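Local coordinates for rhamnose ABC transporter, periplasmic rhamnose-binding protein (Kribbella flavida, PDB 4KVF) that probably binds a sugar, likely rhamnose, outside the cell membrane and delivers it to an ABC transporter for uptake, at residues 85-93 and 103-114; 300-308 and 317-325. One frame throughout, in Å; residues are numbered along the deposited sequence.

Interaction 1 (85-93 and 103-114)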
ATOM      1  N   GLN A  85      14.991  -8.043 -12.015  1.00 28.50           N
ATOM      2  CA  GLN A  85      15.035  -6.624 -11.725  1.00 27.80           C
ATOM      3  C   GLN A  85      16.454  -6.086 -11.793  1.00 28.55           C
ATOM      4  O   GLN A  85      16.663  -4.922 -12.101  1.00 27.11           O
ATOM      5  CB  GLN A  85      14.445  -6.340 -10.350  1.00 31.65           C
ATOM      6  CG  GLN A  85      12.940  -6.431 -10.321  1.00 35.84           C
ATOM      7  CD  GLN A  85      12.392  -5.916  -9.025  1.00 37.20           C
ATOM      8  OE1 GLN A  85      12.852  -6.314  -7.954  1.00 32.07           O
ATOM      9  NE2 GLN A  85      11.432  -4.994  -9.105  1.00 28.86           N
ATOM     10  N   VAL A  86      17.432  -6.938 -11.506  1.00 29.42           N
ATOM     11  CA  VAL A  86      18.833  -6.523 -11.561  1.00 30.39           C
ATOM     12  C   VAL A  86      19.218  -6.011 -12.965  1.00 29.15           C
ATOM     13  O   VAL A  86      19.920  -5.000 -13.089  1.00 27.54           O
ATOM     14  CB  VAL A  86      19.751  -7.671 -11.077  1.00 32.41           C
ATOM     15  CG1 VAL A  86      21.232  -7.358 -11.317  1.00 33.34           C
ATOM     16  CG2 VAL A  86      19.486  -7.929  -9.600  1.00 31.82           C
ATOM     17  N   SER A  87      18.723  -6.678 -14.008  1.00 31.79           N
ATOM     18  CA  SER A  87      19.040  -6.279 -15.385  1.00 30.67           C
ATOM     19  C   SER A  87      18.546  -4.857 -15.635  1.00 31.25           C
ATOM     20  O   SER A  87      19.232  -4.043 -16.262  1.00 32.61           O
ATOM     21  CB  SER A  87      18.431  -7.254 -16.402  1.00 40.32           C
ATOM     22  OG  SER A  87      17.012  -7.240 -16.334  1.00 48.22           O
ATOM     23  N   TYR A  88      17.367  -4.548 -15.108  1.00 27.41           N
ATOM     24  CA  TYR A  88      16.812  -3.203 -15.258  1.00 27.05           C
ATOM     25  C   TYR A  88      17.575  -2.165 -14.442  1.00 29.15           C
ATOM     26  O   TYR A  88      17.827  -1.064 -14.917  1.00 27.45           O
ATOM     27  CB  TYR A  88      15.311  -3.180 -14.919  1.00 30.09           C
ATOM     28  CG  TYR A  88      14.468  -3.968 -15.901  1.00 30.08           C
ATOM     29  CD1 TYR A  88      14.120  -3.434 -17.139  1.00 32.50           C
ATOM     30  CD2 TYR A  88      14.044  -5.258 -15.607  1.00 31.36           C
ATOM     31  CE1 TYR A  88      13.360  -4.160 -18.046  1.00 33.14           C
ATOM     32  CE2 TYR A  88      13.289  -5.999 -16.521  1.00 35.10           C
ATOM     33  CZ  TYR A  88      12.951  -5.440 -17.730  1.00 39.73           C
ATOM     34  OH  TYR A  88      12.199  -6.166 -18.620  1.00 45.33           O
ATOM     35  N   ILE A  89      17.943  -2.505 -13.214  1.00 23.35           N
ATOM     36  CA  ILE A  89      18.700  -1.574 -12.379  1.00 22.69           C
ATOM     37  C   ILE A  89      20.038  -1.232 -13.056  1.00 27.06           C
ATOM     38  O   ILE A  89      20.474  -0.078 -13.069  1.00 27.87           O
ATOM     39  CB  ILE A  89      18.968  -2.168 -10.985  1.00 25.39           C
ATOM     40  CG1 ILE A  89      17.649  -2.293 -10.210  1.00 25.67           C
ATOM     41  CG2 ILE A  89      19.996  -1.288 -10.215  1.00 23.10           C
ATOM     42  CD1 ILE A  89      17.737  -3.204  -8.994  1.00 25.00           C
ATOM     43  N   ASN A  90      20.678  -2.252 -13.610  1.00 25.36           N
ATOM     44  CA  ASN A  90      21.961  -2.067 -14.284  1.00 27.17           C
ATOM     45  C   ASN A  90      21.818  -1.153 -15.490  1.00 32.44           C
ATOM     46  O   ASN A  90      22.702  -0.330 -15.773  1.00 29.61           O
ATOM     47  CB  ASN A  90      22.565  -3.419 -14.690  1.00 30.47           C
ATOM     48  CG  ASN A  90      23.166  -4.165 -13.499  1.00 31.59           C
ATOM     49  OD1 ASN A  90      23.601  -3.542 -12.526  1.00 42.28           O
ATOM     50  ND2 ASN A  90      23.202  -5.493 -13.580  1.00 37.70           N
ATOM     51  N   THR A  91      20.707  -1.299 -16.207  1.00 28.81           N
ATOM     52  CA  THR A  91      20.420  -0.412 -17.328  1.00 30.68           C
ATOM     53  C   THR A  91      20.276   1.030 -16.851  1.00 27.34           C
ATOM     54  O   THR A  91      20.841   1.943 -17.445  1.00 32.19           O
ATOM     55  CB  THR A  91      19.133  -0.823 -18.052  1.00 30.56           C
ATOM     56  OG1 THR A  91      19.263  -2.175 -18.510  1.00 32.43           O
ATOM     57  CG2 THR A  91      18.877   0.099 -19.242  1.00 31.39           C
ATOM     58  N   LEU A  92      19.523   1.235 -15.772  1.00 25.62           N
ATOM     59  CA  LEU A  92      19.311   2.586 -15.268  1.00 26.67           C
ATOM     60  C   LEU A  92      20.621   3.235 -14.819  1.00 29.88           C
ATOM     61  O   LEU A  92      20.816   4.435 -14.985  1.00 30.55           O
ATOM     62  CB  LEU A  92      18.283   2.594 -14.138  1.00 24.39           C
ATOM     63  CG  LEU A  92      16.875   2.164 -14.565  1.00 27.07           C
ATOM     64  CD1 LEU A  92      15.940   2.175 -13.356  1.00 27.46           C
ATOM     65  CD2 LEU A  92      16.333   3.071 -15.678  1.00 27.73           C
ATOM     66  N   ILE A  93      21.513   2.437 -14.246  1.00 28.09           N
ATOM     67  CA  ILE A  93      22.843   2.927 -13.887  1.00 32.63           C
ATOM     68  C   ILE A  93      23.619   3.416 -15.103  1.00 34.69           C
ATOM     69  O   ILE A  93      24.157   4.526 -15.098  1.00 34.24           O
ATOM     70  CB  ILE A  93      23.678   1.852 -13.151  1.00 30.37           C
ATOM     71  CG1 ILE A  93      23.015   1.493 -11.822  1.00 27.85           C
ATOM     72  CG2 ILE A  93      25.110   2.338 -12.940  1.00 31.10           C
ATOM     73  CD1 ILE A  93      23.635   0.268 -11.128  1.00 29.90           C
ATOM     74  N   ALA A 103      10.518  -0.944  -6.736  1.00 23.25           N
ATOM     75  CA  ALA A 103       9.773  -1.831  -5.845  1.00 22.99           C
ATOM     76  C   ALA A 103      10.487  -3.172  -5.886  1.00 25.50           C
ATOM     77  O   ALA A 103      10.349  -3.921  -6.845  1.00 28.97           O
ATOM     78  CB  ALA A 103       8.324  -1.981  -6.311  1.00 24.48           C
ATOM     79  N   ALA A 104      11.268  -3.455  -4.851  1.00 22.26           N
ATOM     80  CA  ALA A 104      12.107  -4.657  -4.840  1.00 23.10           C
ATOM     81  C   ALA A 104      11.332  -5.958  -4.658  1.00 28.79           C
ATOM     82  O   ALA A 104      10.598  -6.131  -3.682  1.00 26.41           O
ATOM     83  CB  ALA A 104      13.200  -4.515  -3.746  1.00 22.92           C
ATOM     84  N   ASN A 105      11.491  -6.894  -5.593  1.00 26.46           N
ATOM     85  CA  ASN A 105      10.844  -8.195  -5.467  1.00 27.37           C
ATOM     86  C   ASN A 105      11.492  -9.056  -4.391  1.00 27.43           C
ATOM     87  O   ASN A 105      10.822  -9.830  -3.712  1.00 29.27           O
ATOM     88  CB  ASN A 105      10.865  -8.941  -6.800  1.00 33.00           C
ATOM     89  CG  ASN A 105       9.905  -8.347  -7.810  1.00 45.97           C
ATOM     90  OD1 ASN A 105       8.865  -7.796  -7.438  1.00 49.25           O
ATOM     91  ND2 ASN A 105      10.242  -8.460  -9.093  1.00 41.50           N
ATOM     92  N   ASP A 106      12.807  -8.909  -4.260  1.00 27.80           N
ATOM     93  CA  ASP A 106      13.579  -9.589  -3.226  1.00 31.30           C
ATOM     94  C   ASP A 106      14.430  -8.536  -2.537  1.00 27.76           C
ATOM     95  O   ASP A 106      15.043  -7.712  -3.202  1.00 25.54           O
ATOM     96  CB  ASP A 106      14.479 -10.665  -3.834  1.00 30.80           C
ATOM     97  CG  ASP A 106      15.309 -11.376  -2.787  1.00 34.54           C
ATOM     98  OD1 ASP A 106      14.761 -12.260  -2.111  1.00 38.27           O
ATOM     99  OD2 ASP A 106      16.505 -11.037  -2.625  1.00 33.52           O
ATOM    100  N   PRO A 107      14.463  -8.544  -1.199  1.00 26.14           N
ATOM    101  CA  PRO A 107      15.184  -7.474  -0.487  1.00 29.06           C
ATOM    102  C   PRO A 107      16.697  -7.485  -0.724  1.00 27.16           C
ATOM    103  O   PRO A 107      17.331  -6.436  -0.642  1.00 29.32           O
ATOM    104  CB  PRO A 107      14.901  -7.776   0.989  1.00 27.69           C
ATOM    105  CG  PRO A 107      13.674  -8.643   0.988  1.00 34.79           C
ATOM    106  CD  PRO A 107      13.729  -9.437  -0.285  1.00 31.40           C
ATOM    107  N   ASN A 108      17.271  -8.644  -1.029  1.00 27.60           N
ATOM    108  CA  ASN A 108      18.732  -8.731  -1.114  1.00 30.75           C
ATOM    109  C   ASN A 108      19.346  -8.888  -2.501  1.00 32.30           C
ATOM    110  O   ASN A 108      20.479  -8.453  -2.718  1.00 30.67           O
ATOM    111  CB  ASN A 108      19.271  -9.793  -0.158  1.00 35.20           C
ATOM    112  CG  ASN A 108      19.125  -9.380   1.294  1.00 34.64           C
ATOM    113  OD1 ASN A 108      20.002  -8.718   1.861  1.00 51.61           O
ATOM    114  ND2 ASN A 108      18.009  -9.755   1.901  1.00 37.92           N
ATOM    115  N   ALA A 109      18.604  -9.477  -3.439  1.00 32.38           N
ATOM    116  CA  ALA A 109      19.137  -9.739  -4.779  1.00 34.19           C
ATOM    117  C   ALA A 109      19.519  -8.448  -5.506  1.00 27.36           C
ATOM    118  O   ALA A 109      20.417  -8.438  -6.359  1.00 35.02           O
ATOM    119  CB  ALA A 109      18.136 -10.548  -5.614  1.00 33.24           C
ATOM    120  N   VAL A 110      18.829  -7.371  -5.163  1.00 27.71           N
ATOM    121  CA  VAL A 110      19.042  -6.076  -5.788  1.00 25.10           C
ATOM    122  C   VAL A 110      20.151  -5.268  -5.117  1.00 26.29           C
ATOM    123  O   VAL A 110      20.562  -4.220  -5.633  1.00 26.51           O
ATOM    124  CB  VAL A 110      17.735  -5.253  -5.779  1.00 26.95           C
ATOM    125  CG1 VAL A 110      16.679  -5.959  -6.607  1.00 31.94           C
ATOM    126  CG2 VAL A 110      17.242  -5.067  -4.344  1.00 25.96           C
ATOM    127  N   CYS A 111      20.650  -5.750  -3.983  1.00 25.88           N
ATOM    128  CA  CYS A 111      21.625  -4.976  -3.203  1.00 27.01           C
ATOM    129  C   CYS A 111      22.916  -4.600  -3.937  1.00 26.92           C
ATOM    130  O   CYS A 111      23.314  -3.426  -3.899  1.00 30.83           O
ATOM    131  CB  CYS A 111      21.944  -5.638  -1.853  1.00 31.14           C
ATOM    132  SG  CYS A 111      20.674  -5.346  -0.622  1.00 34.31           S
ATOM    133  N   PRO A 112      23.588  -5.581  -4.574  1.00 26.61           N
ATOM    134  CA  PRO A 112      24.851  -5.236  -5.239  1.00 30.75           C
ATOM    135  C   PRO A 112      24.686  -4.131  -6.280  1.00 36.54           C
ATOM    136  O   PRO A 112      25.461  -3.172  -6.276  1.00 33.66           O
ATOM    137  CB  PRO A 112      25.263  -6.551  -5.908  1.00 39.62           C
ATOM    138  CG  PRO A 112      24.701  -7.600  -4.997  1.00 39.81           C
ATOM    139  CD  PRO A 112      23.362  -7.041  -4.582  1.00 31.61           C
ATOM    140  N   SER A 113      23.684  -4.252  -7.144  1.00 30.59           N
ATOM    141  CA  SER A 113      23.482  -3.244  -8.190  1.00 25.39           C
ATOM    142  C   SER A 113      22.979  -1.920  -7.610  1.00 26.71           C
ATOM    143  O   SER A 113      23.431  -0.852  -8.029  1.00 27.21           O
ATOM    144  CB  SER A 113      22.544  -3.764  -9.288  1.00 34.63           C
ATOM    145  OG  SER A 113      21.261  -4.051  -8.764  1.00 35.43           O
ATOM    146  N   LEU A 114      22.052  -1.975  -6.650  1.00 25.09           N
ATOM    147  CA  LEU A 114      21.605  -0.735  -6.010  1.00 26.78           C
ATOM    148  C   LEU A 114      22.754   0.005  -5.326  1.00 27.40           C
ATOM    149  O   LEU A 114      22.836   1.231  -5.399  1.00 26.90           O
ATOM    150  CB  LEU A 114      20.450  -0.968  -5.022  1.00 26.87           C
ATOM    151  CG  LEU A 114      19.110  -1.348  -5.671  1.00 24.12           C
ATOM    152  CD1 LEU A 114      18.042  -1.536  -4.606  1.00 23.27           C
ATOM    153  CD2 LEU A 114      18.667  -0.292  -6.690  1.00 26.88           C
TER
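Gln85, in the first turn of helix 85-94, turns its carboxamide onto the backbone of 103-105, a clear example of one side-chain amide serving as a substitute for a peptide group. NE2 of Gln85 donates to O of Ala103 at 2.7 Å, almost perfectly straight and in the plane of the amide. On the other branch, OE1 of Gln85 accepts from N of Asn105 at 2.8 Å, the donor tilted 29° from the carbonyl plane. Held by both ends, the amide can hardly rotate, and the carboxamide of Asn105 stacks over it, the two planes 15° apart with Asn105 ND2 3.3 Å from Gln85 CD.

Packing is tight one helical turn further on. Ile89 has CG1 beside its backbone N (chi1 -68°), which carries CD1 between Val110 and Leu114: Ile89 CD1 lies 3.8 Å from Val110 CG1, and Leu114 CD2 closes in as near, the side chains of Val110 and Leu114 each crossing that of Ile89 at about a right angle. The CG2 branch of Ile89 presses on OG of Ser113 at 3.4 Å. Toward solvent the contact thins out. Asn90 brings only OD1 to CB of Ser113, and Val86 sets its CG2 methyl against the backbone O of Ala109.

The contact joins consecutive helices on one side of a parallel sheet in the periplasmic-binding-protein fold: 103-110 leads from strand 99-102 into helix 111-119, where the Cys111-Cys135 disulfide links this part of the chain to another. Beneath, Ile89 also rests on Leu45 of strand 41-45, and Leu114 on Val124 of strand 123-127.

Interaction 2 (300-308 and 317-325)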
ATOM      1  N   ILE A 300      17.787  16.235   2.354  1.00 27.95           N
ATOM      2  CA  ILE A 300      17.726  15.157   3.329  1.00 25.29           C
ATOM      3  C   ILE A 300      18.806  14.127   3.008  1.00 31.77           C
ATOM      4  O   ILE A 300      19.384  14.157   1.916  1.00 31.89           O
ATOM      5  CB  ILE A 300      16.343  14.454   3.362  1.00 25.64           C
ATOM      6  CG1 ILE A 300      16.005  13.802   2.024  1.00 26.27           C
ATOM      7  CG2 ILE A 300      15.237  15.427   3.829  1.00 26.23           C
ATOM      8  CD1 ILE A 300      14.739  12.941   2.078  1.00 26.35           C
ATOM      9  N   THR A 301      19.071  13.225   3.954  1.00 29.97           N
ATOM     10  CA  THR A 301      20.021  12.124   3.741  1.00 34.70           C
ATOM     11  C   THR A 301      19.363  10.763   3.987  1.00 35.94           C
ATOM     12  O   THR A 301      19.914   9.708   3.638  1.00 34.89           O
ATOM     13  CB  THR A 301      21.275  12.248   4.649  1.00 33.07           C
ATOM     14  OG1 THR A 301      20.891  12.120   6.020  1.00 37.21           O
ATOM     15  CG2 THR A 301      21.984  13.595   4.447  1.00 32.02           C
ATOM     16  N   GLY A 302      18.183  10.790   4.590  1.00 32.60           N
ATOM     17  CA  GLY A 302      17.503   9.570   4.966  1.00 32.33           C
ATOM     18  C   GLY A 302      17.655   9.253   6.444  1.00 34.78           C
ATOM     19  O   GLY A 302      17.256   8.176   6.896  1.00 33.85           O
ATOM     20  N   ALA A 303      18.232  10.184   7.197  1.00 35.43           N
ATOM     21  CA  ALA A 303      18.380  10.015   8.645  1.00 37.06           C
ATOM     22  C   ALA A 303      17.031  10.277   9.308  1.00 40.93           C
ATOM     23  O   ALA A 303      16.273  11.126   8.846  1.00 33.17           O
ATOM     24  CB  ALA A 303      19.422  10.963   9.185  1.00 42.12           C
ATOM     25  N   GLN A 304      16.727   9.545  10.378  1.00 38.37           N
ATOM     26  CA  GLN A 304      15.439   9.687  11.060  1.00 34.89           C
ATOM     27  C   GLN A 304      15.275  11.102  11.636  1.00 30.08           C
ATOM     28  O   GLN A 304      16.212  11.664  12.204  1.00 32.15           O
ATOM     29  CB  GLN A 304      15.299   8.647  12.185  1.00 33.27           C
ATOM     30  CG  GLN A 304      13.945   8.669  12.892  1.00 35.88           C
ATOM     31  CD  GLN A 304      13.847   7.631  13.996  1.00 40.99           C
ATOM     32  OE1 GLN A 304      14.643   6.696  14.050  1.00 41.85           O
ATOM     33  NE2 GLN A 304      12.876   7.800  14.889  1.00 53.57           N
ATOM     34  N   GLY A 305      14.080  11.671  11.474  1.00 28.77           N
ATOM     35  CA  GLY A 305      13.766  12.980  12.015  1.00 26.63           C
ATOM     36  C   GLY A 305      13.930  14.127  11.036  1.00 25.52           C
ATOM     37  O   GLY A 305      13.504  15.248  11.322  1.00 29.66           O
ATOM     38  N   GLU A 306      14.570  13.856   9.899  1.00 25.36           N
ATOM     39  CA  GLU A 306      14.737  14.853   8.850  1.00 30.98           C
ATOM     40  C   GLU A 306      13.384  15.136   8.204  1.00 29.82           C
ATOM     41  O   GLU A 306      12.554  14.235   8.072  1.00 32.07           O
ATOM     42  CB  GLU A 306      15.725  14.350   7.789  1.00 27.17           C
ATOM     43  CG  GLU A 306      17.164  14.322   8.277  1.00 31.22           C
ATOM     44  CD  GLU A 306      18.123  13.843   7.213  1.00 35.86           C
ATOM     45  OE1 GLU A 306      17.655  13.188   6.258  1.00 34.38           O
ATOM     46  OE2 GLU A 306      19.336  14.128   7.328  1.00 41.94           O
ATOM     47  N   LYS A 307      13.165  16.387   7.813  1.00 27.11           N
ATOM     48  CA  LYS A 307      11.887  16.791   7.226  1.00 27.41           C
ATOM     49  C   LYS A 307      12.079  17.321   5.818  1.00 30.77           C
ATOM     50  O   LYS A 307      13.104  17.929   5.515  1.00 30.18           O
ATOM     51  CB  LYS A 307      11.198  17.864   8.086  1.00 31.85           C
ATOM     52  CG  LYS A 307      10.838  17.423   9.510  1.00 34.57           C
ATOM     53  CD  LYS A 307      10.088  18.505  10.308  1.00 34.83           C
ATOM     54  CE  LYS A 307      11.027  19.619  10.768  1.00 51.62           C
ATOM     55  NZ  LYS A 307      10.360  20.591  11.690  1.00 64.42           N
ATOM     56  N   PHE A 308      11.086  17.096   4.959  1.00 28.02           N
ATOM     57  CA  PHE A 308      11.103  17.688   3.627  1.00 29.46           C
ATOM     58  C   PHE A 308       9.694  17.910   3.119  1.00 31.41           C
ATOM     59  O   PHE A 308       8.738  17.357   3.655  1.00 29.21           O
ATOM     60  CB  PHE A 308      11.894  16.826   2.642  1.00 26.17           C
ATOM     61  CG  PHE A 308      11.240  15.512   2.323  1.00 24.17           C
ATOM     62  CD1 PHE A 308      11.280  14.468   3.230  1.00 25.79           C
ATOM     63  CD2 PHE A 308      10.579  15.318   1.109  1.00 23.43           C
ATOM     64  CE1 PHE A 308      10.676  13.245   2.931  1.00 23.20           C
ATOM     65  CE2 PHE A 308       9.966  14.111   0.814  1.00 24.74           C
ATOM     66  CZ  PHE A 308      10.016  13.069   1.730  1.00 25.44           C
ATOM     67  N   THR A 317       8.247  13.678   7.663  1.00 26.32           N
ATOM     68  CA  THR A 317       9.389  13.450   8.551  1.00 24.22           C
ATOM     69  C   THR A 317       9.867  12.017   8.328  1.00 27.96           C
ATOM     70  O   THR A 317       9.076  11.073   8.395  1.00 29.27           O
ATOM     71  CB  THR A 317       9.021  13.633  10.023  1.00 27.89           C
ATOM     72  OG1 THR A 317       8.547  14.973  10.259  1.00 28.86           O
ATOM     73  CG2 THR A 317      10.259  13.379  10.918  1.00 26.79           C
ATOM     74  N   VAL A 318      11.152  11.854   8.033  1.00 26.59           N
ATOM     75  CA  VAL A 318      11.719  10.534   7.805  1.00 25.81           C
ATOM     76  C   VAL A 318      11.682   9.741   9.107  1.00 27.41           C
ATOM     77  O   VAL A 318      12.029  10.264  10.171  1.00 27.30           O
ATOM     78  CB  VAL A 318      13.186  10.642   7.319  1.00 24.39           C
ATOM     79  CG1 VAL A 318      13.769   9.277   7.077  1.00 24.54           C
ATOM     80  CG2 VAL A 318      13.275  11.482   6.049  1.00 28.32           C
ATOM     81  N   GLY A 319      11.247   8.486   9.032  1.00 26.10           N
ATOM     82  CA  GLY A 319      11.192   7.646  10.217  1.00 28.64           C
ATOM     83  C   GLY A 319      12.443   6.800  10.383  1.00 34.10           C
ATOM     84  O   GLY A 319      13.473   7.064   9.759  1.00 30.22           O
ATOM     85  N   ALA A 320      12.364   5.776  11.226  1.00 28.42           N
ATOM     86  CA  ALA A 320      13.514   4.903  11.447  1.00 35.05           C
ATOM     87  C   ALA A 320      13.942   4.207  10.149  1.00 34.82           C
ATOM     88  O   ALA A 320      13.099   3.839   9.317  1.00 30.14           O
ATOM     89  CB  ALA A 320      13.197   3.877  12.519  1.00 44.04           C
ATOM     90  N   ALA A 321      15.256   4.052   9.981  1.00 35.46           N
ATOM     91  CA  ALA A 321      15.835   3.313   8.852  1.00 36.76           C
ATOM     92  C   ALA A 321      15.426   3.848   7.478  1.00 34.11           C
ATOM     93  O   ALA A 321      15.358   3.095   6.510  1.00 35.09           O
ATOM     94  CB  ALA A 321      15.498   1.823   8.956  1.00 40.53           C
ATOM     95  N   GLY A 322      15.163   5.144   7.395  1.00 29.09           N
ATOM     96  CA  GLY A 322      14.859   5.759   6.116  1.00 26.91           C
ATOM     97  C   GLY A 322      13.457   5.514   5.605  1.00 29.75           C
ATOM     98  O   GLY A 322      13.149   5.829   4.454  1.00 24.00           O
ATOM     99  N   GLU A 323      12.587   4.985   6.458  1.00 23.23           N
ATOM    100  CA  GLU A 323      11.201   4.747   6.058  1.00 21.00           C
ATOM    101  C   GLU A 323      10.410   6.036   6.102  1.00 24.73           C
ATOM    102  O   GLU A 323      10.429   6.756   7.107  1.00 24.92           O
ATOM    103  CB  GLU A 323      10.532   3.713   6.970  1.00 24.98           C
ATOM    104  CG  GLU A 323       9.064   3.544   6.669  1.00 23.33           C
ATOM    105  CD  GLU A 323       8.421   2.427   7.471  1.00 39.61           C
ATOM    106  OE1 GLU A 323       7.969   2.689   8.606  1.00 54.86           O
ATOM    107  OE2 GLU A 323       8.387   1.285   6.972  1.00 47.91           O
ATOM    108  N   ILE A 324       9.734   6.333   4.993  1.00 21.79           N
ATOM    109  CA  ILE A 324       8.857   7.474   4.896  1.00 20.44           C
ATOM    110  C   ILE A 324       7.439   6.957   4.675  1.00 22.45           C
ATOM    111  O   ILE A 324       7.167   6.306   3.676  1.00 24.00           O
ATOM    112  CB  ILE A 324       9.259   8.381   3.710  1.00 22.92           C
ATOM    113  CG1 ILE A 324      10.719   8.825   3.880  1.00 24.68           C
ATOM    114  CG2 ILE A 324       8.331   9.582   3.625  1.00 25.66           C
ATOM    115  CD1 ILE A 324      11.283   9.572   2.659  1.00 26.27           C
ATOM    116  N   VAL A 325       6.551   7.230   5.626  1.00 22.45           N
ATOM    117  CA  VAL A 325       5.200   6.650   5.577  1.00 21.98           C
ATOM    118  C   VAL A 325       4.252   7.622   4.906  1.00 23.65           C
ATOM    119  O   VAL A 325       4.129   8.766   5.356  1.00 23.35           O
ATOM    120  CB  VAL A 325       4.686   6.364   7.010  1.00 21.91           C
ATOM    121  CG1 VAL A 325       3.261   5.803   6.957  1.00 24.70           C
ATOM    122  CG2 VAL A 325       5.631   5.383   7.696  1.00 25.87           C
TER
HETATM  123  O   HOH W   1      16.414   6.963   9.048  1.00 46.08           O
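Val318 stands where two turns pack together, its side chain directed into the loop 302-306, where a type II beta turn from Ala303 to Glu306 leads into a small antiparallel hairpin (strands 307-309 and 315-317). With CG1 anti to the backbone N (chi1 -180°), the valine turns that methyl toward O of Gly302 and O of Ala303, while CG2 lies 3.5 Å from O of Glu306. Its backbone is held through both N and O, on the side facing 305-306: Gly305 N donates to Val318 O, and Val318 N to Glu306 O, each at 2.8 Å.

Next to Val318 CG2, Phe308 and Ile324 approach from opposite directions, CE1 of Phe308 meeting CD1 of Ile324 obliquely at 3.7 Å; Ala291 of helix 281-296 touches both. On the outer face Lys307 and Thr317, a non-hydrogen-bonded pair, run side by side and point the same way, CG of Lys307 at 3.4 Å from OG1 of Thr317. Gln304 extends instead along the backbone of 319-320, its OE1 3.5 Å from CB of Ala320.

The extended side chain of Glu306 carries its carboxylate to the start of its own loop. OE1 takes the N-H groups of Thr301 and Gly302 from opposite faces of its plane, and OE2 accepts from Thr301 OG1, all on the syn side. A leucine in its place would probably leave these two N-H groups and the threonine hydroxyl without their acceptor, and the loop 301-303 less firmly held.

A water joins the two turns, donating to O of Gly302 at 2.6 Å and to O of Gly319, and accepting from N of Gly322.

In the fold
From the N terminus, the chain builds the alternating strands and helices of the first lobe, where interaction 1 closes a short link: helix 85-94 meets the chain again after strand 99-102, so that two neighbouring crossovers of the six-stranded parallel sheet meet. The chain then forms the second lobe, with its four-stranded sheet, and returns through helix 281-296. Interaction 2 closes next, round the hairpin of strands 307-309 and 315-317, and its second segment includes 323-325, an outermost strand of that first sheet. The two contacts follow in series, neither nested nor crossed, with centres about 22 Å apart; both belong to the same lobe but do not touch.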